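Local coordinates for UPF0230 protein TM1468 (Thermotoga maritima, PDB 1VPV) that binds long-chain fatty acids such as palmitate and may take part in lipid transport or fatty acid metabolism, at residues A172-V176 and A224-L228; D94-V98 and I123-V127; I213-K217 and A227-K231. All coordinates share one frame; numbering follows the deposited sequence.

Contacts 1 and 3 belong together: both rest on helix 220-232, share A227 and L228, and lie on one mixed sheet with their centres about 6 Å apart. They meet where I173 CG2 of contact 1 lies 4.1 Å from Y215 OH of contact 3. Contact 2 belongs to the other sheet, on the opposite side of the chain's centre, about 36 Å from contact 1 and 38 Å from contact 3 between centres. Palmitate bridges the two parts of the fold: its carboxylate is hydrogen-bonded to T75 and S108, while its tail ends against strand 172-176. Contact 1 therefore touches the lipid, whereas the L228 side chain, common to contacts 1 and 3, stays about 7 Å away.

Contact 1: A172-V176 and A224-L228; sequences AIFYV and AIEAL. With PLM (palmitic acid), chain D.
L228 of helix 224-228 reaches over three successive residues of strand 172-176. L228 CB lies 3.7 Å from I173 CG2, as the two side chains slide past each other in opposite directions. CG, anti to its own carbonyl carbon (chi1 -65°), stays near the same methyl and approaches Y175 CD2. Beyond it the branches part: L228 CD1 settles on the strand backbone, 3.6 Å from F174 CA and close to I173 O, and CD2 lies against the carbonyl of F174. One turn earlier on the helix, A224 CB sits over a face of the Y175 ring, 3.7 Å from its centroid, in a CH-pi contact displaced toward the CD2-CE2 rim. The short segments run nearly antiparallel, at 161°, with axes 8.5 Å apart. This is a helix covering one face of the mixed sheet in the DegV fold: I173 and Y175 point to helix 220-232, and F174 to the other face, where the fatty acid lies. There no hydrogen bond joins strand and lipid; the strand meets the hydrocarbon chain alone. Palmitate CC stands 3.7 Å above the F174 ring plane, over its centre, and the chain runs on so that its CD carbon is 3.6 Å from F174 CD1. The first torsion of F174 (67°) places CG between backbone N and carbonyl carbon, turning the ring beneath the tail. With an alanine here the aromatic floor under the tail would be lost, and the lipid's last third would probably be freer to shift. The terminal methyl of the lipid, CG, ends 3.8 Å from A172 CB. L205 of the adjoining strand 201-208 and L212 of strand 211-219, one further out, border the F174 side chain.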
ATOM      1  N   ALA A 172       4.243  -4.648  -5.892  1.00 21.24           N
ATOM      2  CA  ALA A 172       4.500  -4.635  -4.441  1.00 19.31           C
ATOM      3  C   ALA A 172       5.352  -5.863  -4.098  1.00 20.44           C
ATOM      4  O   ALA A 172       4.954  -7.009  -4.379  1.00 21.70           O
ATOM      5  CB  ALA A 172       3.206  -4.651  -3.685  1.00 18.99           C
ATOM      6  N   ILE A 173       6.539  -5.603  -3.552  1.00 21.69           N
ATOM      7  CA  ILE A 173       7.587  -6.610  -3.311  1.00 21.85           C
ATOM      8  C   ILE A 173       8.225  -6.300  -1.935  1.00 23.13           C
ATOM      9  O   ILE A 173       8.620  -5.162  -1.665  1.00 22.47           O
ATOM     10  CB  ILE A 173       8.642  -6.559  -4.435  1.00 23.46           C
ATOM     11  CG1 ILE A 173       7.970  -6.846  -5.798  1.00 24.33           C
ATOM     12  CG2 ILE A 173       9.788  -7.540  -4.173  1.00 24.52           C
ATOM     13  CD1 ILE A 173       8.870  -6.675  -7.010  1.00 25.17           C
ATOM     14  N   PHE A 174       8.313  -7.292  -1.053  1.00 22.70           N
ATOM     15  CA  PHE A 174       8.746  -7.018   0.338  1.00 22.71           C
ATOM     16  C   PHE A 174       9.258  -8.272   1.028  1.00 21.31           C
ATOM     17  O   PHE A 174       9.060  -9.400   0.534  1.00 20.87           O
ATOM     18  CB  PHE A 174       7.595  -6.371   1.166  1.00 23.26           C
ATOM     19  CG  PHE A 174       6.409  -7.283   1.424  1.00 18.55           C
ATOM     20  CD1 PHE A 174       5.507  -7.609   0.396  1.00 23.39           C
ATOM     21  CD2 PHE A 174       6.178  -7.798   2.695  1.00 19.20           C
ATOM     22  CE1 PHE A 174       4.366  -8.440   0.637  1.00 18.02           C
ATOM     23  CE2 PHE A 174       5.077  -8.606   2.956  1.00 17.36           C
ATOM     24  CZ  PHE A 174       4.160  -8.946   1.911  1.00 20.35           C
ATOM     25  N   TYR A 175       9.943  -8.070   2.153  1.00 21.28           N
ATOM     26  CA  TYR A 175      10.373  -9.196   3.002  1.00 18.30           C
ATOM     27  C   TYR A 175      10.060  -8.937   4.438  1.00 19.73           C
ATOM     28  O   TYR A 175      10.119  -7.789   4.906  1.00 21.15           O
ATOM     29  CB  TYR A 175      11.844  -9.534   2.842  1.00 18.54           C
ATOM     30  CG  TYR A 175      12.885  -8.545   3.399  1.00 19.30           C
ATOM     31  CD1 TYR A 175      13.125  -8.432   4.775  1.00 27.78           C
ATOM     32  CD2 TYR A 175      13.682  -7.796   2.551  1.00 25.83           C
ATOM     33  CE1 TYR A 175      14.060  -7.569   5.274  1.00 23.17           C
ATOM     34  CE2 TYR A 175      14.657  -6.922   3.052  1.00 21.72           C
ATOM     35  CZ  TYR A 175      14.840  -6.837   4.398  1.00 22.37           C
ATOM     36  OH  TYR A 175      15.788  -6.002   4.883  1.00 26.40           O
ATOM     37  N   VAL A 176       9.717 -10.021   5.131  1.00 21.16           N
ATOM     38  CA  VAL A 176       9.472 -10.018   6.557  1.00 21.18           C
ATOM     39  C   VAL A 176      10.532 -10.895   7.211  1.00 23.05           C
ATOM     40  O   VAL A 176      11.164 -11.718   6.544  1.00 25.03           O
ATOM     41  CB  VAL A 176       8.049 -10.558   6.879  1.00 18.57           C
ATOM     42  CG1 VAL A 176       6.989  -9.663   6.256  1.00 20.25           C
ATOM     43  CG2 VAL A 176       7.891 -11.998   6.422  1.00 20.35           C
ATOM     44  N   ALA A 224      18.150 -10.893   1.161  1.00 20.90           N
ATOM     45  CA  ALA A 224      16.734 -10.541   1.055  1.00 21.34           C
ATOM     46  C   ALA A 224      16.556  -9.402   0.060  1.00 23.03           C
ATOM     47  O   ALA A 224      15.708  -9.480  -0.830  1.00 24.22           O
ATOM     48  CB  ALA A 224      16.196 -10.136   2.401  1.00 22.80           C
ATOM     49  N   ILE A 225      17.388  -8.372   0.211  1.00 22.80           N
ATOM     50  CA  ILE A 225      17.419  -7.221  -0.690  1.00 23.84           C
ATOM     51  C   ILE A 225      17.629  -7.697  -2.121  1.00 25.17           C
ATOM     52  O   ILE A 225      16.855  -7.314  -3.005  1.00 24.66           O
ATOM     53  CB  ILE A 225      18.553  -6.208  -0.276  1.00 24.57           C
ATOM     54  CG1 ILE A 225      18.122  -5.367   0.927  1.00 26.47           C
ATOM     55  CG2 ILE A 225      18.995  -5.313  -1.429  1.00 19.03           C
ATOM     56  CD1 ILE A 225      19.345  -4.718   1.650  1.00 23.76           C
ATOM     57  N   GLU A 226      18.660  -8.528  -2.341  1.00 25.94           N
ATOM     58  CA  GLU A 226      18.924  -9.089  -3.681  1.00 27.30           C
ATOM     59  C   GLU A 226      17.707  -9.832  -4.226  1.00 23.27           C
ATOM     60  O   GLU A 226      17.326  -9.662  -5.387  1.00 23.19           O
ATOM     61  CB  GLU A 226      20.100 -10.053  -3.677  1.00 25.35           C
ATOM     62  CG  GLU A 226      21.498  -9.433  -3.561  1.00 38.98           C
ATOM     63  CD  GLU A 226      22.616 -10.470  -3.172  1.00 37.16           C
ATOM     64  OE1 GLU A 226      22.548 -11.654  -3.605  1.00 50.61           O
ATOM     65  OE2 GLU A 226      23.566 -10.088  -2.437  1.00 41.49           O
ATOM     66  N   ALA A 227      17.089 -10.658  -3.388  1.00 20.99           N
ATOM     67  CA  ALA A 227      15.912 -11.420  -3.809  1.00 19.61           C
ATOM     68  C   ALA A 227      14.771 -10.517  -4.302  1.00 20.98           C
ATOM     69  O   ALA A 227      14.063 -10.879  -5.247  1.00 20.05           O
ATOM     70  CB  ALA A 227      15.418 -12.293  -2.685  1.00 17.08           C
ATOM     71  N   LEU A 228      14.596  -9.349  -3.680  1.00 20.50           N
ATOM     72  CA  LEU A 228      13.444  -8.479  -4.028  1.00 21.97           C
ATOM     73  C   LEU A 228      13.658  -7.873  -5.397  1.00 22.24           C
ATOM     74  O   LEU A 228      12.722  -7.718  -6.184  1.00 20.66           O
ATOM     75  CB  LEU A 228      13.254  -7.337  -3.004  1.00 20.18           C
ATOM     76  CG  LEU A 228      12.867  -7.603  -1.539  1.00 20.76           C
ATOM     77  CD1 LEU A 228      12.056  -6.404  -0.947  1.00 19.78           C
ATOM     78  CD2 LEU A 228      12.080  -8.855  -1.441  1.00 20.06           C
TER
HETATM   79  C1  PLM D 501      -8.768  -5.754   6.677  1.00 34.58           C
HETATM   80  O1  PLM D 501      -9.774  -5.667   5.913  1.00 33.10           O
HETATM   81  O2  PLM D 501      -8.873  -6.170   7.875  1.00 29.42           O
HETATM   82  C2  PLM D 501      -7.428  -5.321   6.128  1.00 28.71           C
HETATM   83  C3  PLM D 501      -6.577  -6.514   5.745  1.00 19.59           C
HETATM   84  C4  PLM D 501      -5.186  -6.051   5.333  1.00 17.20           C
HETATM   85  C5  PLM D 501      -4.328  -7.274   5.023  1.00 17.40           C
HETATM   86  C6  PLM D 501      -2.926  -6.900   4.614  1.00 19.64           C
HETATM   87  C7  PLM D 501      -2.084  -8.109   4.237  1.00 20.02           C
HETATM   88  C8  PLM D 501      -0.598  -7.763   4.228  1.00 18.58           C
HETATM   89  C9  PLM D 501      -0.222  -6.951   3.008  1.00 18.97           C
HETATM   90  CA  PLM D 501       1.233  -6.527   3.030  1.00 21.27           C
HETATM   91  CB  PLM D 501       1.614  -5.851   1.722  1.00 15.01           C
HETATM   92  CC  PLM D 501       2.972  -5.169   1.854  1.00 18.39           C
HETATM   93  CD  PLM D 501       3.481  -4.611   0.509  1.00 20.79           C
HETATM   94  CE  PLM D 501       4.716  -3.744   0.673  1.00 21.45           C
HETATM   95  CF  PLM D 501       5.332  -3.341  -0.658  1.00 28.46           C
HETATM   96  CG  PLM D 501       4.656  -2.113  -1.274  1.00 28.46           C

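Contact 2: D94-V98 and I123-V127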
ATOM      1  N   ASP A  94     -17.759  20.657  -2.144  1.00 20.18           N
ATOM      2  CA  ASP A  94     -17.898  21.051  -3.577  1.00 22.93           C
ATOM      3  C   ASP A  94     -17.020  20.243  -4.555  1.00 20.03           C
ATOM      4  O   ASP A  94     -16.746  20.669  -5.658  1.00 18.82           O
ATOM      5  CB  ASP A  94     -17.706  22.591  -3.772  1.00 22.51           C
ATOM      6  CG  ASP A  94     -18.293  23.115  -5.081  1.00 24.68           C
ATOM      7  OD1 ASP A  94     -19.420  22.726  -5.441  1.00 37.89           O
ATOM      8  OD2 ASP A  94     -17.642  23.952  -5.748  1.00 31.26           O
ATOM      9  N   TYR A  95     -16.581  19.068  -4.161  1.00 21.12           N
ATOM     10  CA  TYR A  95     -16.020  18.148  -5.154  1.00 20.79           C
ATOM     11  C   TYR A  95     -17.134  17.665  -6.096  1.00 18.95           C
ATOM     12  O   TYR A  95     -18.294  17.628  -5.722  1.00 15.96           O
ATOM     13  CB  TYR A  95     -15.293  17.019  -4.478  1.00 18.67           C
ATOM     14  CG  TYR A  95     -13.957  17.435  -3.881  1.00 21.27           C
ATOM     15  CD1 TYR A  95     -12.800  17.506  -4.689  1.00 26.36           C
ATOM     16  CD2 TYR A  95     -13.833  17.754  -2.529  1.00 22.04           C
ATOM     17  CE1 TYR A  95     -11.555  17.870  -4.158  1.00 21.06           C
ATOM     18  CE2 TYR A  95     -12.579  18.119  -1.978  1.00 18.78           C
ATOM     19  CZ  TYR A  95     -11.458  18.170  -2.798  1.00 21.81           C
ATOM     20  OH  TYR A  95     -10.247  18.518  -2.278  1.00 22.43           O
ATOM     21  N   ASP A  96     -16.780  17.402  -7.350  1.00 20.58           N
ATOM     22  CA  ASP A  96     -17.754  16.885  -8.327  1.00 19.22           C
ATOM     23  C   ASP A  96     -17.693  15.375  -8.409  1.00 15.28           C
ATOM     24  O   ASP A  96     -18.685  14.772  -8.728  1.00 15.08           O
ATOM     25  CB  ASP A  96     -17.547  17.463  -9.722  1.00 18.96           C
ATOM     26  CG  ASP A  96     -17.406  18.970  -9.721  1.00 20.43           C
ATOM     27  OD1 ASP A  96     -18.392  19.690  -9.449  1.00 21.82           O
ATOM     28  OD2 ASP A  96     -16.281  19.423 -10.007  1.00 21.93           O
ATOM     29  N   VAL A  97     -16.545  14.783  -8.093  1.00 14.21           N
ATOM     30  CA  VAL A  97     -16.304  13.342  -8.262  1.00 16.18           C
ATOM     31  C   VAL A  97     -15.349  12.849  -7.149  1.00 17.93           C
ATOM     32  O   VAL A  97     -14.424  13.567  -6.749  1.00 14.68           O
ATOM     33  CB  VAL A  97     -15.649  13.022  -9.642  1.00 17.79           C
ATOM     34  CG1 VAL A  97     -15.320  11.532  -9.770  1.00 19.44           C
ATOM     35  CG2 VAL A  97     -16.525  13.436 -10.802  1.00 20.85           C
ATOM     36  N   VAL A  98     -15.598  11.645  -6.628  1.00 19.84           N
ATOM     37  CA  VAL A  98     -14.641  10.980  -5.739  1.00 20.05           C
ATOM     38  C   VAL A  98     -14.077   9.755  -6.451  1.00 19.45           C
ATOM     39  O   VAL A  98     -14.827   8.945  -6.998  1.00 18.30           O
ATOM     40  CB  VAL A  98     -15.270  10.492  -4.451  1.00 19.71           C
ATOM     41  CG1 VAL A  98     -14.190   9.931  -3.554  1.00 22.88           C
ATOM     42  CG2 VAL A  98     -16.010  11.608  -3.746  1.00 20.66           C
ATOM     43  N   ILE A 123     -23.159  11.830  -5.128  1.00 25.51           N
ATOM     44  CA  ILE A 123     -21.944  12.302  -5.757  1.00 24.20           C
ATOM     45  C   ILE A 123     -21.275  11.118  -6.458  1.00 21.97           C
ATOM     46  O   ILE A 123     -21.095  10.075  -5.843  1.00 25.26           O
ATOM     47  CB  ILE A 123     -21.006  12.990  -4.696  1.00 24.14           C
ATOM     48  CG1 ILE A 123     -19.678  13.414  -5.325  1.00 24.62           C
ATOM     49  CG2 ILE A 123     -20.734  12.066  -3.458  1.00 22.93           C
ATOM     50  CD1 ILE A 123     -18.766  14.187  -4.360  1.00 24.39           C
ATOM     51  N   PRO A 124     -20.914  11.264  -7.744  1.00 19.31           N
ATOM     52  CA  PRO A 124     -20.406  10.088  -8.446  1.00 18.29           C
ATOM     53  C   PRO A 124     -19.112   9.610  -7.795  1.00 19.35           C
ATOM     54  O   PRO A 124     -18.227  10.401  -7.531  1.00 22.92           O
ATOM     55  CB  PRO A 124     -20.162  10.581  -9.863  1.00 18.64           C
ATOM     56  CG  PRO A 124     -20.649  11.960  -9.950  1.00 14.44           C
ATOM     57  CD  PRO A 124     -20.925  12.470  -8.590  1.00 19.61           C
ATOM     58  N   VAL A 125     -19.049   8.334  -7.452  1.00 20.55           N
ATOM     59  CA  VAL A 125     -17.883   7.765  -6.788  1.00 19.04           C
ATOM     60  C   VAL A 125     -17.444   6.610  -7.629  1.00 19.17           C
ATOM     61  O   VAL A 125     -18.220   5.715  -7.905  1.00 22.17           O
ATOM     62  CB  VAL A 125     -18.231   7.259  -5.389  1.00 19.24           C
ATOM     63  CG1 VAL A 125     -17.042   6.526  -4.755  1.00 22.48           C
ATOM     64  CG2 VAL A 125     -18.709   8.418  -4.492  1.00 21.31           C
ATOM     65  N   TYR A 126     -16.201   6.638  -8.065  1.00 21.31           N
ATOM     66  CA  TYR A 126     -15.636   5.555  -8.845  1.00 20.77           C
ATOM     67  C   TYR A 126     -14.642   4.790  -7.987  1.00 20.83           C
ATOM     68  O   TYR A 126     -13.696   5.364  -7.479  1.00 23.36           O
ATOM     69  CB  TYR A 126     -14.958   6.134 -10.058  1.00 20.66           C
ATOM     70  CG  TYR A 126     -15.931   6.766 -11.008  1.00 22.29           C
ATOM     71  CD1 TYR A 126     -16.512   6.031 -12.030  1.00 23.83           C
ATOM     72  CD2 TYR A 126     -16.256   8.111 -10.907  1.00 21.56           C
ATOM     73  CE1 TYR A 126     -17.401   6.624 -12.923  1.00 26.28           C
ATOM     74  CE2 TYR A 126     -17.135   8.704 -11.786  1.00 20.11           C
ATOM     75  CZ  TYR A 126     -17.710   7.957 -12.786  1.00 23.24           C
ATOM     76  OH  TYR A 126     -18.611   8.546 -13.649  1.00 26.86           O
ATOM     77  N   VAL A 127     -14.871   3.496  -7.816  1.00 20.44           N
ATOM     78  CA  VAL A 127     -14.052   2.707  -6.934  1.00 20.06           C
ATOM     79  C   VAL A 127     -13.189   1.759  -7.724  1.00 19.22           C
ATOM     80  O   VAL A 127     -13.703   0.964  -8.473  1.00 15.75           O
ATOM     81  CB  VAL A 127     -14.890   1.868  -5.966  1.00 20.84           C
ATOM     82  CG1 VAL A 127     -13.960   1.289  -4.861  1.00 22.98           C
ATOM     83  CG2 VAL A 127     -16.000   2.695  -5.349  1.00 14.28           C
TER
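V98 and I123 cross at about a right angle, with V98 CG2 3.8 Å from I123 CD1. The extended side chain of I123, whose CG1 is anti to the backbone N (chi1 176°), runs back along the loop that leads into V97, so that CD1 also touches Y95 O. V125 lies beside V98 on the same face of the sheet, its CG2 4.0 Å from V98 CB. V97 points to the other face and meets Y126 differently: V97 CG1 comes in at the edge of the aromatic ring, 3.7 Å from Y126 CD2, rather than over it. Between the two faces the backbones pair in parallel. V98 N donates to P124 O at 3.0 Å, almost straight at 172°, and V98 O accepts from Y126 N at 2.9 Å, so one residue bonds on both sides of V125. This pairing closes the beta-alpha-beta unit of strand 97-102, helix 110-118 and strand 125-129. Y90 of helix 80-92 packs on V98 and Y87 on V125, and S118 of helix 110-118 also touches V125. On the other face, I154 of helix 154-166 packs on both V97 and Y126, while the backbone of V97 is hydrogen-bonded to K16 of strand 15-20, the next strand of the sheet.

Contact 3: I213-K217 and A227-K231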
ATOM      1  N   ILE A 213       2.026 -13.775  -2.296  1.00 25.97           N
ATOM      2  CA  ILE A 213       2.752 -14.941  -2.705  1.00 26.48           C
ATOM      3  C   ILE A 213       4.185 -14.918  -2.160  1.00 26.26           C
ATOM      4  O   ILE A 213       5.016 -14.135  -2.624  1.00 24.85           O
ATOM      5  CB  ILE A 213       2.812 -15.005  -4.223  1.00 28.56           C
ATOM      6  CG1 ILE A 213       1.427 -14.686  -4.819  1.00 30.96           C
ATOM      7  CG2 ILE A 213       3.400 -16.390  -4.690  1.00 23.48           C
ATOM      8  CD1 ILE A 213       0.348 -15.704  -4.540  1.00 30.55           C
ATOM      9  N   PRO A 214       4.484 -15.796  -1.194  1.00 25.94           N
ATOM     10  CA  PRO A 214       5.885 -15.969  -0.776  1.00 23.87           C
ATOM     11  C   PRO A 214       6.594 -16.641  -1.918  1.00 23.17           C
ATOM     12  O   PRO A 214       6.050 -17.577  -2.488  1.00 22.65           O
ATOM     13  CB  PRO A 214       5.826 -16.931   0.425  1.00 21.93           C
ATOM     14  CG  PRO A 214       4.381 -17.237   0.676  1.00 27.34           C
ATOM     15  CD  PRO A 214       3.554 -16.702  -0.498  1.00 27.49           C
ATOM     16  N   TYR A 215       7.769 -16.170  -2.288  1.00 21.90           N
ATOM     17  CA  TYR A 215       8.469 -16.814  -3.407  1.00 21.05           C
ATOM     18  C   TYR A 215       9.924 -17.231  -3.085  1.00 21.19           C
ATOM     19  O   TYR A 215      10.529 -17.982  -3.848  1.00 23.82           O
ATOM     20  CB  TYR A 215       8.382 -15.902  -4.637  1.00 18.26           C
ATOM     21  CG  TYR A 215       9.190 -14.660  -4.514  1.00 16.47           C
ATOM     22  CD1 TYR A 215       8.657 -13.514  -3.957  1.00 20.93           C
ATOM     23  CD2 TYR A 215      10.522 -14.638  -4.932  1.00 22.14           C
ATOM     24  CE1 TYR A 215       9.410 -12.364  -3.834  1.00 22.31           C
ATOM     25  CE2 TYR A 215      11.289 -13.513  -4.793  1.00 16.05           C
ATOM     26  CZ  TYR A 215      10.738 -12.377  -4.263  1.00 17.59           C
ATOM     27  OH  TYR A 215      11.508 -11.231  -4.169  1.00 25.01           O
ATOM     28  N   ARG A 216      10.475 -16.774  -1.961  1.00 20.87           N
ATOM     29  CA  ARG A 216      11.845 -17.128  -1.585  1.00 22.58           C
ATOM     30  C   ARG A 216      12.080 -16.999  -0.087  1.00 21.26           C
ATOM     31  O   ARG A 216      11.538 -16.111   0.562  1.00 21.56           O
ATOM     32  CB  ARG A 216      12.838 -16.230  -2.320  1.00 24.52           C
ATOM     33  CG  ARG A 216      14.084 -16.926  -2.733  1.00 25.53           C
ATOM     34  CD  ARG A 216      14.789 -16.146  -3.784  1.00 31.95           C
ATOM     35  NE  ARG A 216      16.176 -16.562  -3.927  1.00 36.96           N
ATOM     36  CZ  ARG A 216      17.103 -15.892  -4.615  1.00 37.83           C
ATOM     37  NH1 ARG A 216      16.795 -14.755  -5.228  1.00 32.99           N
ATOM     38  NH2 ARG A 216      18.352 -16.366  -4.685  1.00 37.75           N
ATOM     39  N   LYS A 217      12.860 -17.919   0.451  1.00 20.38           N
ATOM     40  CA  LYS A 217      13.370 -17.838   1.812  1.00 23.42           C
ATOM     41  C   LYS A 217      14.848 -17.677   1.648  1.00 20.34           C
ATOM     42  O   LYS A 217      15.477 -18.447   0.938  1.00 22.08           O
ATOM     43  CB  LYS A 217      13.144 -19.122   2.608  1.00 22.26           C
ATOM     44  CG  LYS A 217      11.703 -19.591   2.657  1.00 35.00           C
ATOM     45  CD  LYS A 217      11.574 -21.114   3.005  1.00 33.25           C
ATOM     46  CE  LYS A 217      11.489 -21.323   4.520  1.00 45.04           C
ATOM     47  NZ  LYS A 217      11.077 -22.714   4.888  1.00 48.89           N
ATOM     48  N   ALA A 227      17.089 -10.658  -3.388  1.00 20.99           N
ATOM     49  CA  ALA A 227      15.912 -11.420  -3.809  1.00 19.61           C
ATOM     50  C   ALA A 227      14.771 -10.517  -4.302  1.00 20.98           C
ATOM     51  O   ALA A 227      14.063 -10.879  -5.247  1.00 20.05           O
ATOM     52  CB  ALA A 227      15.418 -12.293  -2.685  1.00 17.08           C
ATOM     53  N   LEU A 228      14.596  -9.349  -3.680  1.00 20.50           N
ATOM     54  CA  LEU A 228      13.444  -8.479  -4.028  1.00 21.97           C
ATOM     55  C   LEU A 228      13.658  -7.873  -5.397  1.00 22.24           C
ATOM     56  O   LEU A 228      12.722  -7.718  -6.184  1.00 20.66           O
ATOM     57  CB  LEU A 228      13.254  -7.337  -3.004  1.00 20.18           C
ATOM     58  CG  LEU A 228      12.867  -7.603  -1.539  1.00 20.76           C
ATOM     59  CD1 LEU A 228      12.056  -6.404  -0.947  1.00 19.78           C
ATOM     60  CD2 LEU A 228      12.080  -8.855  -1.441  1.00 20.06           C
ATOM     61  N   ILE A 229      14.916  -7.510  -5.640  1.00 22.07           N
ATOM     62  CA  ILE A 229      15.325  -6.879  -6.852  1.00 23.32           C
ATOM     63  C   ILE A 229      15.366  -7.911  -7.971  1.00 23.95           C
ATOM     64  O   ILE A 229      15.006  -7.587  -9.091  1.00 21.78           O
ATOM     65  CB  ILE A 229      16.686  -6.151  -6.683  1.00 23.59           C
ATOM     66  CG1 ILE A 229      16.496  -4.934  -5.769  1.00 25.18           C
ATOM     67  CG2 ILE A 229      17.253  -5.701  -8.045  1.00 19.66           C
ATOM     68  CD1 ILE A 229      17.785  -4.331  -5.272  1.00 26.60           C
ATOM     69  N   GLU A 230      15.779  -9.140  -7.667  1.00 25.28           N
ATOM     70  CA  GLU A 230      15.746 -10.205  -8.686  1.00 27.45           C
ATOM     71  C   GLU A 230      14.308 -10.536  -9.101  1.00 23.87           C
ATOM     72  O   GLU A 230      14.059 -10.802 -10.266  1.00 25.69           O
ATOM     73  CB  GLU A 230      16.520 -11.468  -8.257  1.00 25.94           C
ATOM     74  CG  GLU A 230      18.002 -11.211  -8.065  1.00 31.01           C
ATOM     75  CD  GLU A 230      18.826 -12.465  -7.778  1.00 36.14           C
ATOM     76  OE1 GLU A 230      18.998 -13.300  -8.706  1.00 54.01           O
ATOM     77  OE2 GLU A 230      19.343 -12.599  -6.637  1.00 49.80           O
ATOM     78  N   LYS A 231      13.362 -10.484  -8.174  1.00 22.02           N
ATOM     79  CA  LYS A 231      11.965 -10.694  -8.536  1.00 23.73           C
ATOM     80  C   LYS A 231      11.454  -9.608  -9.486  1.00 22.23           C
ATOM     81  O   LYS A 231      10.835  -9.910 -10.501  1.00 19.84           O
ATOM     82  CB  LYS A 231      11.080 -10.792  -7.289  1.00 25.47           C
ATOM     83  CG  LYS A 231       9.564 -10.661  -7.550  1.00 28.91           C
ATOM     84  CD  LYS A 231       8.991 -11.701  -8.543  1.00 31.67           C
ATOM     85  CE  LYS A 231       8.808 -13.070  -7.905  1.00 35.54           C
ATOM     86  NZ  LYS A 231       8.527 -14.159  -8.894  1.00 31.66           N
TER
HETATM   87  O   HOH W   1      19.892 -16.031  -7.411  1.00 41.23           O
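Y215 of strand 213-217 lays its phenol end against helix 227-231, and K231 lies across one face of its ring. K231 is bent at chi2 (58°) and chi3 (77°), carrying CE over the ring centre, 3.7 Å from the Y215 ring centroid in a CH-pi contact. K231 NZ follows at 4.8 Å from the Y215 centroid, a cation-pi approach, and also forms a salt bridge with E234. Y215 OH donates to A227 O at 2.8 Å, from above the carbonyl plane rather than on a lone pair. K231 N reaches that oxygen from the opposite face. R216 stretches its extended chain alongside A227, with NH1 3.8 Å from A227 CB. Its guanidinium turns an edge to E230 and makes a long salt bridge, R216 NH1 to E230 OE2 3.6 Å, the two planes 79° apart; a water spans R216 NH2, weakly, and E230 OE1. Y215 and R216 both face C204 in a classic beta bulge, which lets both point to the helix. The phenol hydrogen bond shares a carbonyl already used by the helix, while the charged pair at the more exposed edge is long, with a water between its other nitrogen and oxygen, and probably weaker.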